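Local coordinates for periplasmic binding protein/LacI transcriptional regulator (Burkholderia multivorans, PDB 4YLE) that is a periplasmic solute-binding protein of an ABC transporter, probably capturing a simple sugar for import, at residues A[171-174]-A[175-178]. Residues are numbered along the deposited sequence; the frame is centred on the assembly and turned at random.
Sequences EGVS and TTTN
With chi1 at 61°, T176 holds OG1 between its own backbone N and carbonyl carbon, facing V173 O at 2.7 Å; V173 in turn sets CG1 anti to its backbone N (chi1 169°), which brings that methyl to T175 OG1. The arrangement is a type I beta turn, V173 to T176, whose last residue, T176, is the N-cap of helix 177-193, within the strand-to-helix connection of the domain built on the four-stranded parallel sheet of this periplasmic binding protein. V173 O is the hub. T176 N closes the turn on it at 3.0 Å with a bent N-H...O angle of 143°, the donor standing above the carbonyl plane. T176 OG1, close to the same oxygen, also lies 3.1 Å from N178 OD1. As N-cap, T176 OG1 accepts from A179 N in the first turn of the helix. V173 CG1 lies 3.5 Å from T175 OG1, the two side chains crossing at a slant, and makes a methyl-to-methyl contact with T176 CG2 at 4.0 Å; W205 also touches the V173 side chain. Consistent with a place at the ligand cleft, T177 N bonds S103 OG and T177 OG1 bonds R126 O, N178 N bonds N125 OD1, and N178 ND2 makes a weak bond to a molecule of unknown identity. On the strand side, S174 OG donates to E171 OE1 at 2.8 Å, reaching the anti side of the carboxylate from somewhat out of its plane, while E171 OE2 bonds T183 OG1.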
ATOM      1  N   GLU A 171      -8.325  -8.962  -2.392  1.00 16.52           N
ATOM      2  CA  GLU A 171      -7.519  -8.459  -1.298  1.00 14.66           C
ATOM      3  C   GLU A 171      -6.029  -8.445  -1.616  1.00 17.02           C
ATOM      4  O   GLU A 171      -5.564  -9.196  -2.465  1.00 16.29           O
ATOM      5  CB  GLU A 171      -7.815  -9.357  -0.100  1.00 23.10           C
ATOM      6  CG  GLU A 171      -7.021  -9.219   1.106  1.00 43.33           C
ATOM      7  CD  GLU A 171      -7.651 -10.070   2.162  1.00 39.48           C
ATOM      8  OE1 GLU A 171      -7.310 -11.270   2.288  1.00 36.73           O
ATOM      9  OE2 GLU A 171      -8.553  -9.531   2.806  1.00 28.41           O
ATOM     10  N   GLY A 172      -5.285  -7.561  -0.966  1.00 15.42           N
ATOM     11  CA  GLY A 172      -3.826  -7.602  -1.077  1.00 18.18           C
ATOM     12  C   GLY A 172      -3.227  -8.809  -0.357  1.00 21.02           C
ATOM     13  O   GLY A 172      -3.933  -9.738   0.066  1.00 23.09           O
ATOM     14  N   VAL A 173      -1.897  -8.798  -0.200  1.00 19.45           N
ATOM     15  CA  VAL A 173      -1.194  -9.843   0.570  1.00 19.86           C
ATOM     16  C   VAL A 173      -1.798  -9.919   1.970  1.00 23.96           C
ATOM     17  O   VAL A 173      -1.749  -8.958   2.717  1.00 23.96           O
ATOM     18  CB  VAL A 173       0.336  -9.552   0.630  1.00 26.77           C
ATOM     19  CG1 VAL A 173       1.031 -10.437   1.624  1.00 30.81           C
ATOM     20  CG2 VAL A 173       0.973  -9.707  -0.746  1.00 25.82           C
ATOM     21  N   SER A 174      -2.373 -11.071   2.319  1.00 24.48           N
ATOM     22  CA  SER A 174      -3.219 -11.181   3.517  1.00 27.85           C
ATOM     23  C   SER A 174      -2.491 -10.993   4.857  1.00 28.14           C
ATOM     24  O   SER A 174      -3.129 -10.736   5.875  1.00 37.67           O
ATOM     25  CB  SER A 174      -3.941 -12.529   3.496  1.00 32.88           C
ATOM     26  OG  SER A 174      -4.786 -12.570   2.356  1.00 35.20           O
ATOM     27  N   THR A 175      -1.167 -11.037   4.844  1.00 30.35           N
ATOM     28  CA  THR A 175      -0.383 -10.837   6.054  1.00 35.66           C
ATOM     29  C   THR A 175       0.104  -9.396   6.185  1.00 42.06           C
ATOM     30  O   THR A 175       1.077  -9.108   6.892  1.00 39.17           O
ATOM     31  CB  THR A 175       0.808 -11.763   6.057  1.00 35.43           C
ATOM     32  OG1 THR A 175       1.543 -11.558   4.849  1.00 38.69           O
ATOM     33  CG2 THR A 175       0.340 -13.230   6.140  1.00 41.32           C
ATOM     34  N   THR A 176      -0.547  -8.487   5.476  1.00 29.80           N
ATOM     35  CA  THR A 176      -0.208  -7.080   5.636  1.00 26.57           C
ATOM     36  C   THR A 176      -1.354  -6.354   6.283  1.00 29.05           C
ATOM     37  O   THR A 176      -2.528  -6.617   6.018  1.00 24.18           O
ATOM     38  CB  THR A 176       0.165  -6.391   4.302  1.00 23.45           C
ATOM     39  OG1 THR A 176      -0.933  -6.443   3.375  1.00 24.80           O
ATOM     40  CG2 THR A 176       1.372  -7.056   3.700  1.00 23.47           C
ATOM     41  N   THR A 177      -0.989  -5.438   7.164  1.00 25.69           N
ATOM     42  CA  THR A 177      -1.969  -4.600   7.799  1.00 26.66           C
ATOM     43  C   THR A 177      -2.780  -3.837   6.761  1.00 26.95           C
ATOM     44  O   THR A 177      -4.002  -3.753   6.872  1.00 22.67           O
ATOM     45  CB  THR A 177      -1.289  -3.633   8.774  1.00 25.63           C
ATOM     46  OG1 THR A 177      -0.494  -4.393   9.674  1.00 30.70           O
ATOM     47  CG2 THR A 177      -2.315  -2.820   9.538  1.00 29.12           C
ATOM     48  N   ASN A 178      -2.140  -3.304   5.723  1.00 21.22           N
ATOM     49  CA  ASN A 178      -2.911  -2.442   4.838  1.00 20.09           C
ATOM     50  C   ASN A 178      -3.898  -3.254   4.008  1.00 19.68           C
ATOM     51  O   ASN A 178      -4.999  -2.793   3.751  1.00 19.32           O
ATOM     52  CB  ASN A 178      -2.018  -1.536   3.964  1.00 20.10           C
ATOM     53  CG  ASN A 178      -1.021  -2.267   3.116  1.00 21.06           C
ATOM     54  OD1 ASN A 178      -0.637  -3.394   3.379  1.00 22.43           O
ATOM     55  ND2 ASN A 178      -0.549  -1.578   2.078  1.00 25.92           N
TER